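Local coordinates for ionotropic glutamate receptor bacterial homologue (Nostoc punctiforme, PDB 2PYY), which binds L-glutamate as the ligand-binding core of a bacterial homologue of ionotropic glutamate receptors, at residues T9-L17 against F157-Y165; D80-Q91 against S179-L190. All blocks are in the same frame, centred on the assembly; numbering follows the deposited sequence.

Overall arrangement
Both contacts are largely buried near the middle of the chain, their centres about 13 Å apart, yet they work differently. Interaction 1 brings a loop from the lobe of strand 5-10 against a helix of the other lobe, mostly through apolar side chains, with no direct hydrogen bond across it and glutamate at one end. Interaction 2 is a backbone ladder, rich in hydrogen bonds, in the two strands that run between the lobes; it reaches the interface with the second subunit around Asp80 and Pro84. Strands 154-158 and 86-94 are neighbours in one sheet, and the contacts meet where Asp158 bonds Tyr186 and Ala159 N bonds Gly89 O.

Interaction 1 (T9-L17 against F157-Y165); sequences TRVIPPFVL and FDAPVLLFY. With GLU (glutamic acid), chain E.
Ile12 and Val161 form the tight centre of this contact, where a loop of one lobe meets the first turns of helix 159-165 on the other, a contact between the lobes of the two-lobed periplasmic-binding-protein fold. Their side chains meet at about a right angle, and Ile12 CG1 lies 3.5 Å from Val161 CG2, closer than ordinary carbon packing. An anti chi1 (175°, CG1 opposite the backbone N) sets Ile12 CG1 against the valine, and CD1 continues from there to Phe157 CE2 at 3.6 Å, the two side chains coming from opposite directions. Beside this core, Phe15 meets Pro160 ring-edge first: CB of the proline lies in the plane of the phenyl ring, 3.5 Å from Phe15 CZ. The cis-proline Pro14 slides past Phe164 and sets its CB over one ring face, 3.9 Å from the centroid and 18° off the normal, a CH-pi contact.

The side of Pro13 and Phe164, both partly exposed, is looser. There Pro13 CB approaches Phe164 CE2 at 3.8 Å, and the two backbone carbonyls, Pro13 O and Val161 O, are bridged by a water that donates to each.

At the other end lies the bound glutamate. Its side-chain carboxylate is modelled over one face of the Arg10 guanidinium, too close for the exact geometry to be relied on, and the Phe157 ring turns an edge toward that carboxylate. Loop and helix thus meet through carbon and one water bridge, while the ligand amino N donates to Asp158 OD2 at 2.6 Å, just before the helix, consistent with glutamate stabilising a closed cleft.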
loop_
_atom_site.group_PDB
_atom_site.type_symbol
_atom_site.label_atom_id
_atom_site.label_comp_id
_atom_site.label_asym_id
_atom_site.label_seq_id
_atom_site.Cartn_x
_atom_site.Cartn_y
_atom_site.Cartn_z
ATOM N N THR B 9 -6.245 5.594 17.407
ATOM C CA THR B 9 -6.035 4.159 17.435
ATOM C C THR B 9 -7.233 3.513 16.748
ATOM O O THR B 9 -8.270 4.144 16.578
ATOM C CB THR B 9 -5.904 3.600 18.879
ATOM O OG1 THR B 9 -7.170 3.638 19.556
ATOM C CG2 THR B 9 -4.878 4.405 19.660
ATOM N N ARG B 10 -7.069 2.262 16.350
ATOM C CA ARG B 10 -8.119 1.511 15.695
ATOM C C ARG B 10 -8.001 0.108 16.287
ATOM O O ARG B 10 -6.907 -0.455 16.391
ATOM C CB ARG B 10 -7.883 1.521 14.180
ATOM C CG ARG B 10 -8.907 0.767 13.356
ATOM C CD ARG B 10 -8.365 -0.596 12.980
ATOM N NE ARG B 10 -9.374 -1.459 12.381
ATOM C CZ ARG B 10 -10.031 -1.193 11.257
ATOM N NH1 ARG B 10 -9.787 -0.073 10.586
ATOM N NH2 ARG B 10 -10.952 -2.038 10.808
ATOM N N VAL B 11 -9.137 -0.423 16.723
ATOM C CA VAL B 11 -9.213 -1.745 17.328
ATOM C C VAL B 11 -9.006 -2.841 16.289
ATOM O O VAL B 11 -9.758 -2.948 15.327
ATOM C CB VAL B 11 -10.574 -1.934 18.029
ATOM C CG1 VAL B 11 -10.644 -3.316 18.688
ATOM C CG2 VAL B 11 -10.757 -0.838 19.082
ATOM N N ILE B 12 -7.968 -3.645 16.492
ATOM C CA ILE B 12 -7.634 -4.739 15.586
ATOM C C ILE B 12 -6.652 -5.675 16.301
ATOM O O ILE B 12 -5.442 -5.489 16.240
ATOM C CB ILE B 12 -7.005 -4.200 14.263
ATOM C CG1 ILE B 12 -6.559 -5.376 13.384
ATOM C CG2 ILE B 12 -5.848 -3.248 14.568
ATOM C CD1 ILE B 12 -6.943 -5.204 11.930
ATOM N N PRO B 13 -7.174 -6.683 17.017
ATOM C CA PRO B 13 -6.331 -7.634 17.744
ATOM C C PRO B 13 -5.455 -8.477 16.834
ATOM O O PRO B 13 -5.825 -8.776 15.699
ATOM C CB PRO B 13 -7.344 -8.456 18.546
ATOM C CG PRO B 13 -8.584 -8.396 17.717
ATOM C CD PRO B 13 -8.600 -6.941 17.268
ATOM N N PRO B 14 -4.272 -8.881 17.324
ATOM C CA PRO B 14 -3.742 -8.595 18.663
ATOM C C PRO B 14 -2.929 -7.301 18.782
ATOM O O PRO B 14 -2.184 -7.127 19.751
ATOM C CB PRO B 14 -2.887 -9.820 18.945
ATOM C CG PRO B 14 -2.270 -10.066 17.602
ATOM C CD PRO B 14 -3.420 -9.863 16.626
ATOM N N PHE B 15 -3.043 -6.408 17.800
ATOM C CA PHE B 15 -2.309 -5.140 17.862
ATOM C C PHE B 15 -2.985 -4.161 18.825
ATOM O O PHE B 15 -2.324 -3.542 19.656
ATOM C CB PHE B 15 -2.165 -4.538 16.454
ATOM C CG PHE B 15 -1.406 -5.431 15.512
ATOM C CD1 PHE B 15 -2.059 -6.436 14.801
ATOM C CD2 PHE B 15 -0.011 -5.351 15.438
ATOM C CE1 PHE B 15 -1.332 -7.357 14.039
ATOM C CE2 PHE B 15 0.720 -6.263 14.682
ATOM C CZ PHE B 15 0.063 -7.270 13.983
ATOM N N VAL B 16 -4.305 -4.053 18.722
ATOM C CA VAL B 16 -5.093 -3.189 19.587
ATOM C C VAL B 16 -6.372 -3.905 20.020
ATOM O O VAL B 16 -7.170 -4.328 19.177
ATOM C CB VAL B 16 -5.508 -1.879 18.881
ATOM C CG1 VAL B 16 -6.374 -1.033 19.822
ATOM C CG2 VAL B 16 -4.274 -1.092 18.454
ATOM N N LEU B 17 -6.562 -4.040 21.329
ATOM C CA LEU B 17 -7.759 -4.684 21.882
ATOM C C LEU B 17 -8.400 -3.778 22.923
ATOM O O LEU B 17 -7.726 -2.932 23.506
ATOM C CB LEU B 17 -7.415 -6.014 22.547
ATOM C CG LEU B 17 -6.712 -7.085 21.720
ATOM C CD1 LEU B 17 -5.233 -6.791 21.637
ATOM C CD2 LEU B 17 -6.940 -8.448 22.389
ATOM N N PHE B 157 -7.107 -10.619 4.373
ATOM C CA PHE B 157 -6.817 -9.590 5.346
ATOM C C PHE B 157 -5.395 -9.765 5.870
ATOM O O PHE B 157 -4.656 -10.652 5.425
ATOM C CB PHE B 157 -7.858 -9.693 6.466
ATOM C CG PHE B 157 -8.061 -8.426 7.235
ATOM C CD1 PHE B 157 -8.167 -7.210 6.584
ATOM C CD2 PHE B 157 -8.177 -8.457 8.622
ATOM C CE1 PHE B 157 -8.390 -6.023 7.311
ATOM C CE2 PHE B 157 -8.399 -7.284 9.360
ATOM C CZ PHE B 157 -8.506 -6.067 8.705
ATOM N N ASP B 158 -5.003 -8.914 6.806
ATOM C CA ASP B 158 -3.658 -8.976 7.378
ATOM C C ASP B 158 -3.398 -10.333 8.056
ATOM O O ASP B 158 -4.147 -10.753 8.944
ATOM C CB ASP B 158 -3.493 -7.811 8.355
ATOM C CG ASP B 158 -3.712 -6.469 7.679
ATOM O OD1 ASP B 158 -4.796 -6.263 7.110
ATOM O OD2 ASP B 158 -2.810 -5.628 7.707
ATOM N N ALA B 159 -2.336 -11.012 7.624
ATOM C CA ALA B 159 -1.988 -12.338 8.152
ATOM C C ALA B 159 -1.989 -12.465 9.677
ATOM O O ALA B 159 -2.580 -13.400 10.230
ATOM C CB ALA B 159 -0.628 -12.790 7.586
ATOM N N PRO B 160 -1.315 -11.533 10.374
ATOM C CA PRO B 160 -1.236 -11.534 11.842
ATOM C C PRO B 160 -2.621 -11.499 12.477
ATOM O O PRO B 160 -2.880 -12.174 13.464
ATOM C CB PRO B 160 -0.456 -10.260 12.149
ATOM C CG PRO B 160 0.399 -10.070 10.926
ATOM C CD PRO B 160 -0.512 -10.439 9.794
ATOM N N VAL B 161 -3.516 -10.703 11.901
ATOM C CA VAL B 161 -4.853 -10.600 12.446
ATOM C C VAL B 161 -5.658 -11.872 12.208
ATOM O O VAL B 161 -6.378 -12.323 13.098
ATOM C CB VAL B 161 -5.572 -9.387 11.849
ATOM C CG1 VAL B 161 -6.989 -9.298 12.391
ATOM C CG2 VAL B 161 -4.784 -8.121 12.193
ATOM N N LEU B 162 -5.534 -12.452 11.013
ATOM C CA LEU B 162 -6.253 -13.689 10.700
ATOM C C LEU B 162 -5.765 -14.825 11.615
ATOM O O LEU B 162 -6.573 -15.569 12.180
ATOM C CB LEU B 162 -6.065 -14.066 9.220
ATOM C CG LEU B 162 -6.690 -13.109 8.180
ATOM C CD1 LEU B 162 -6.261 -13.499 6.779
ATOM C CD2 LEU B 162 -8.208 -13.151 8.307
ATOM N N LEU B 163 -4.450 -14.957 11.780
ATOM C CA LEU B 163 -3.921 -16.014 12.645
ATOM C C LEU B 163 -4.534 -15.961 14.033
ATOM O O LEU B 163 -4.991 -16.972 14.552
ATOM C CB LEU B 163 -2.401 -15.911 12.765
ATOM C CG LEU B 163 -1.632 -16.468 11.570
ATOM C CD1 LEU B 163 -0.154 -16.173 11.744
ATOM C CD2 LEU B 163 -1.863 -17.979 11.452
ATOM N N PHE B 164 -4.535 -14.774 14.630
ATOM C CA PHE B 164 -5.091 -14.589 15.966
ATOM C C PHE B 164 -6.558 -15.001 16.034
ATOM O O PHE B 164 -6.989 -15.653 16.988
ATOM C CB PHE B 164 -4.973 -13.129 16.383
ATOM C CG PHE B 164 -5.255 -12.894 17.836
ATOM C CD1 PHE B 164 -4.326 -13.254 18.799
ATOM C CD2 PHE B 164 -6.450 -12.319 18.244
ATOM C CE1 PHE B 164 -4.582 -13.041 20.151
ATOM C CE2 PHE B 164 -6.714 -12.101 19.596
ATOM C CZ PHE B 164 -5.781 -12.464 20.548
ATOM N N TYR B 165 -7.327 -14.584 15.034
ATOM C CA TYR B 165 -8.744 -14.917 14.954
ATOM C C TYR B 165 -8.898 -16.429 14.798
ATOM O O TYR B 165 -9.769 -17.043 15.412
ATOM C CB TYR B 165 -9.393 -14.223 13.748
ATOM C CG TYR B 165 -10.735 -14.815 13.358
ATOM C CD1 TYR B 165 -11.862 -14.630 14.165
ATOM C CD2 TYR B 165 -10.864 -15.617 12.213
ATOM C CE1 TYR B 165 -13.078 -15.227 13.852
ATOM C CE2 TYR B 165 -12.081 -16.222 11.890
ATOM C CZ TYR B 165 -13.181 -16.020 12.721
ATOM O OH TYR B 165 -14.384 -16.622 12.450
HETATM N N GLU E . -3.238 -3.058 7.592
HETATM C CA GLU E . -4.566 -2.647 7.051
HETATM C C GLU E . -4.468 -1.251 6.443
HETATM O O GLU E . -3.578 -0.489 6.877
HETATM C CB GLU E . -5.611 -2.637 8.168
HETATM C CG GLU E . -7.030 -2.347 7.690
HETATM C CD GLU E . -8.022 -2.191 8.836
HETATM O OE1 GLU E . -9.241 -2.165 8.568
HETATM O OE2 GLU E . -7.579 -2.088 10.000
HETATM O OXT GLU E . -5.277 -0.930 5.549
HETATM O O HOH W 1 -7.619 -10.906 15.400
#

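Interaction 2 (D80-Q91 against S179-L190); sequences DFSLPIFASGLQ and SILREESYGIIL
Tyr186 packs against Phe86 and Ser88 in the middle of an antiparallel pair of strands, the crossover segments that link the two lobes of the periplasmic-binding-protein fold. The Phe86 and Tyr186 rings point the same way, with planes 18° apart, but are slid so far, with centroids 5.9 Å apart, that they barely overlap. Ser88 sets its CB over one face of the tyrosine ring. With OG anti to the backbone N (chi1 -177°), it donates to Tyr186 OH at 2.8 Å, and that hydroxyl is also held by Asp158, which binds the ligand amino group. Ser88 is therefore a second-shell anchor for the pocket.

Beneath these side chains lies the ladder. Ser88 and Glu184 form a hydrogen-bonded pair, as do Phe86 and Tyr186, while Ile85 N also bonds Tyr186 O at 2.6 Å; Ile85 and Phe86 together facing Tyr186 make a classic beta bulge. Beyond it the register shifts by two. Ser82 ties the step together, its N donating to Ile188 O and its OG accepting from Ile188 N, before a short second ladder ends at Asp80 and Leu190. There Ile189 CG1 sits over one face of the Phe81 ring, 4.2 Å from its centroid.

Farther out, Glu184 is steadied by Arg182 on OE2 and by Thr122 and Ser70 on OE1, while Asp80 forms salt bridges to Lys198 and Arg197 of the second subunit. At the far end of the longer ladder the strands press close about a glycine: Gly89 CA lies 3.1 Å from Arg182 O and 3.7 Å from Ile180 CG2.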
loop_
_atom_site.group_PDB
_atom_site.type_symbol
_atom_site.label_atom_id
_atom_site.label_comp_id
_atom_site.label_asym_id
_atom_site.label_seq_id
_atom_site.Cartn_x
_atom_site.Cartn_y
_atom_site.Cartn_z
ATOM N N ASP B 80 3.091 11.170 6.493
ATOM C CA ASP B 80 4.430 10.712 6.832
ATOM C C ASP B 80 4.336 9.449 7.697
ATOM O O ASP B 80 3.334 9.224 8.376
ATOM C CB ASP B 80 5.182 11.807 7.592
ATOM C CG ASP B 80 6.529 12.131 6.971
ATOM O OD1 ASP B 80 7.038 11.291 6.201
ATOM O OD2 ASP B 80 7.085 13.210 7.271
ATOM N N PHE B 81 5.385 8.637 7.664
ATOM C CA PHE B 81 5.434 7.413 8.441
ATOM C C PHE B 81 6.748 7.303 9.205
ATOM O O PHE B 81 7.775 7.807 8.759
ATOM C CB PHE B 81 5.312 6.183 7.535
ATOM C CG PHE B 81 3.902 5.828 7.164
ATOM C CD1 PHE B 81 3.383 6.187 5.929
ATOM C CD2 PHE B 81 3.091 5.137 8.054
ATOM C CE1 PHE B 81 2.068 5.862 5.581
ATOM C CE2 PHE B 81 1.776 4.807 7.720
ATOM C CZ PHE B 81 1.266 5.173 6.482
ATOM N N SER B 82 6.698 6.657 10.363
ATOM C CA SER B 82 7.894 6.430 11.144
ATOM C C SER B 82 8.492 5.207 10.469
ATOM O O SER B 82 7.969 4.726 9.454
ATOM C CB SER B 82 7.541 6.017 12.554
ATOM O OG SER B 82 6.978 4.714 12.532
ATOM N N LEU B 83 9.575 4.702 11.043
ATOM C CA LEU B 83 10.198 3.488 10.547
ATOM C C LEU B 83 9.169 2.401 10.806
ATOM O O LEU B 83 8.344 2.534 11.695
ATOM C CB LEU B 83 11.452 3.189 11.364
ATOM C CG LEU B 83 12.604 4.136 11.065
ATOM C CD1 LEU B 83 13.718 4.008 12.120
ATOM C CD2 LEU B 83 13.118 3.823 9.681
ATOM N N PRO B 84 9.201 1.313 10.034
ATOM C CA PRO B 84 8.238 0.225 10.238
ATOM C C PRO B 84 8.267 -0.316 11.669
ATOM O O PRO B 84 9.334 -0.422 12.278
ATOM C CB PRO B 84 8.671 -0.823 9.207
ATOM C CG PRO B 84 10.125 -0.500 8.950
ATOM C CD PRO B 84 10.133 1.008 8.938
ATOM N N ILE B 85 7.097 -0.642 12.216
ATOM C CA ILE B 85 7.042 -1.178 13.578
ATOM C C ILE B 85 6.741 -2.662 13.555
ATOM O O ILE B 85 6.766 -3.320 14.597
ATOM C CB ILE B 85 5.926 -0.540 14.431
ATOM C CG1 ILE B 85 4.573 -0.773 13.739
ATOM C CG2 ILE B 85 6.226 0.918 14.669
ATOM C CD1 ILE B 85 3.384 -0.288 14.503
ATOM N N PHE B 86 6.441 -3.179 12.369
ATOM C CA PHE B 86 6.079 -4.586 12.217
ATOM C C PHE B 86 6.101 -5.019 10.750
ATOM O O PHE B 86 5.844 -4.213 9.856
ATOM C CB PHE B 86 4.665 -4.792 12.770
ATOM C CG PHE B 86 4.342 -6.219 13.111
ATOM C CD1 PHE B 86 4.572 -6.710 14.395
ATOM C CD2 PHE B 86 3.790 -7.068 12.163
ATOM C CE1 PHE B 86 4.247 -8.032 14.731
ATOM C CE2 PHE B 86 3.461 -8.390 12.480
ATOM C CZ PHE B 86 3.691 -8.871 13.771
ATOM N N ALA B 87 6.398 -6.293 10.510
ATOM C CA ALA B 87 6.417 -6.857 9.161
ATOM C C ALA B 87 5.160 -7.713 9.040
ATOM O O ALA B 87 4.976 -8.673 9.794
ATOM C CB ALA B 87 7.670 -7.728 8.964
ATOM N N SER B 88 4.287 -7.371 8.098
ATOM C CA SER B 88 3.025 -8.102 7.916
ATOM C C SER B 88 2.694 -8.306 6.431
ATOM O O SER B 88 3.560 -8.162 5.578
ATOM C CB SER B 88 1.890 -7.329 8.601
ATOM O OG SER B 88 0.654 -8.017 8.533
ATOM N N GLY B 89 1.445 -8.654 6.133
ATOM C CA GLY B 89 1.059 -8.846 4.750
ATOM C C GLY B 89 -0.326 -9.440 4.606
ATOM O O GLY B 89 -0.916 -9.908 5.580
ATOM N N LEU B 90 -0.851 -9.437 3.387
ATOM C CA LEU B 90 -2.178 -9.984 3.137
ATOM C C LEU B 90 -2.110 -11.485 2.946
ATOM O O LEU B 90 -1.136 -12.009 2.401
ATOM C CB LEU B 90 -2.780 -9.342 1.892
ATOM C CG LEU B 90 -2.767 -7.814 1.858
ATOM C CD1 LEU B 90 -3.301 -7.326 0.520
ATOM C CD2 LEU B 90 -3.591 -7.271 3.011
ATOM N N GLN B 91 -3.147 -12.178 3.393
ATOM C CA GLN B 91 -3.204 -13.620 3.246
ATOM C C GLN B 91 -4.653 -14.046 3.056
ATOM O O GLN B 91 -5.575 -13.304 3.392
ATOM C CB GLN B 91 -2.602 -14.298 4.476
ATOM C CG GLN B 91 -2.289 -15.773 4.280
ATOM C CD GLN B 91 -1.114 -16.221 5.123
ATOM O OE1 GLN B 91 -1.058 -15.939 6.321
ATOM N NE2 GLN B 91 -0.163 -16.928 4.504
ATOM N N SER B 179 0.485 -18.583 0.575
ATOM C CA SER B 179 1.505 -17.725 1.162
ATOM C C SER B 179 1.005 -16.288 1.181
ATOM O O SER B 179 -0.129 -16.008 0.785
ATOM C CB SER B 179 2.792 -17.824 0.344
ATOM O OG SER B 179 2.531 -17.751 -1.050
ATOM N N ILE B 180 1.847 -15.373 1.643
ATOM C CA ILE B 180 1.465 -13.971 1.696
ATOM C C ILE B 180 1.291 -13.452 0.272
ATOM O O ILE B 180 2.183 -13.602 -0.560
ATOM C CB ILE B 180 2.541 -13.129 2.415
ATOM C CG1 ILE B 180 2.951 -13.820 3.723
ATOM C CG2 ILE B 180 2.008 -11.733 2.692
ATOM C CD1 ILE B 180 1.797 -14.113 4.661
ATOM N N LEU B 181 0.137 -12.850 0.006
ATOM C CA LEU B 181 -0.192 -12.309 -1.311
ATOM C C LEU B 181 0.656 -11.084 -1.620
ATOM O O LEU B 181 1.085 -10.877 -2.754
ATOM C CB LEU B 181 -1.671 -11.928 -1.352
ATOM C CG LEU B 181 -2.633 -12.956 -0.755
ATOM C CD1 LEU B 181 -4.045 -12.389 -0.725
ATOM C CD2 LEU B 181 -2.586 -14.230 -1.566
ATOM N N ARG B 182 0.875 -10.261 -0.602
ATOM C CA ARG B 182 1.675 -9.057 -0.738
ATOM C C ARG B 182 2.192 -8.681 0.651
ATOM O O ARG B 182 1.448 -8.717 1.638
ATOM C CB ARG B 182 0.847 -7.896 -1.323
ATOM C CG ARG B 182 1.689 -6.641 -1.611
ATOM C CD ARG B 182 0.982 -5.555 -2.446
ATOM N NE ARG B 182 -0.024 -4.789 -1.700
ATOM C CZ ARG B 182 -0.621 -3.678 -2.145
ATOM N NH1 ARG B 182 -0.320 -3.186 -3.340
ATOM N NH2 ARG B 182 -1.531 -3.061 -1.396
ATOM N N GLU B 183 3.472 -8.337 0.723
ATOM C CA GLU B 183 4.085 -7.951 1.983
ATOM C C GLU B 183 3.927 -6.473 2.261
ATOM O O GLU B 183 4.211 -5.633 1.407
ATOM C CB GLU B 183 5.571 -8.290 1.982
ATOM C CG GLU B 183 5.867 -9.766 2.131
ATOM C CD GLU B 183 7.350 -10.069 2.113
ATOM O OE1 GLU B 183 7.716 -11.218 2.451
ATOM O OE2 GLU B 183 8.150 -9.166 1.756
ATOM N N GLU B 184 3.476 -6.158 3.467
ATOM C CA GLU B 184 3.296 -4.768 3.867
ATOM C C GLU B 184 3.871 -4.611 5.263
ATOM O O GLU B 184 3.863 -5.549 6.054
ATOM C CB GLU B 184 1.806 -4.399 3.911
ATOM C CG GLU B 184 0.986 -4.815 2.692
ATOM C CD GLU B 184 -0.423 -4.228 2.684
ATOM O OE1 GLU B 184 -1.148 -4.340 3.714
ATOM O OE2 GLU B 184 -0.811 -3.668 1.630
ATOM N N SER B 185 4.385 -3.434 5.566
ATOM C CA SER B 185 4.908 -3.214 6.894
ATOM C C SER B 185 3.985 -2.184 7.534
ATOM O O SER B 185 3.319 -1.406 6.833
ATOM C CB SER B 185 6.357 -2.712 6.836
ATOM O OG SER B 185 6.414 -1.324 6.586
ATOM N N TYR B 186 3.902 -2.216 8.860
ATOM C CA TYR B 186 3.070 -1.263 9.590
ATOM C C TYR B 186 3.962 -0.184 10.146
ATOM O O TYR B 186 5.114 -0.449 10.497
ATOM C CB TYR B 186 2.363 -1.902 10.780
ATOM C CG TYR B 186 1.457 -3.047 10.450
ATOM C CD1 TYR B 186 0.781 -3.115 9.228
ATOM C CD2 TYR B 186 1.240 -4.056 11.385
ATOM C CE1 TYR B 186 -0.092 -4.167 8.952
ATOM C CE2 TYR B 186 0.373 -5.105 11.122
ATOM C CZ TYR B 186 -0.288 -5.153 9.907
ATOM O OH TYR B 186 -1.143 -6.202 9.673
ATOM N N GLY B 187 3.411 1.017 10.274
ATOM C CA GLY B 187 4.170 2.125 10.812
ATOM C C GLY B 187 3.226 3.045 11.557
ATOM O O GLY B 187 2.007 2.813 11.572
ATOM N N ILE B 188 3.785 4.056 12.211
ATOM C CA ILE B 188 2.990 5.048 12.930
ATOM C C ILE B 188 2.765 6.105 11.848
ATOM O O ILE B 188 3.716 6.508 11.162
ATOM C CB ILE B 188 3.788 5.616 14.150
ATOM C CG1 ILE B 188 3.887 4.527 15.232
ATOM C CG2 ILE B 188 3.097 6.862 14.729
ATOM C CD1 ILE B 188 4.897 4.820 16.376
ATOM N N ILE B 189 1.513 6.504 11.636
ATOM C CA ILE B 189 1.227 7.498 10.604
ATOM C C ILE B 189 1.225 8.868 11.268
ATOM O O ILE B 189 0.678 9.034 12.360
ATOM C CB ILE B 189 -0.137 7.187 9.892
ATOM C CG1 ILE B 189 -0.278 8.018 8.612
ATOM C CG2 ILE B 189 -1.301 7.422 10.856
ATOM C CD1 ILE B 189 -1.331 7.483 7.647
ATOM N N LEU B 190 1.845 9.833 10.597
ATOM C CA LEU B 190 1.981 11.182 11.119
ATOM C C LEU B 190 1.690 12.192 10.031
ATOM O O LEU B 190 1.734 11.861 8.846
ATOM C CB LEU B 190 3.430 11.398 11.569
ATOM C CG LEU B 190 4.052 10.328 12.450
ATOM C CD1 LEU B 190 5.469 10.019 11.995
ATOM C CD2 LEU B 190 4.015 10.797 13.878
#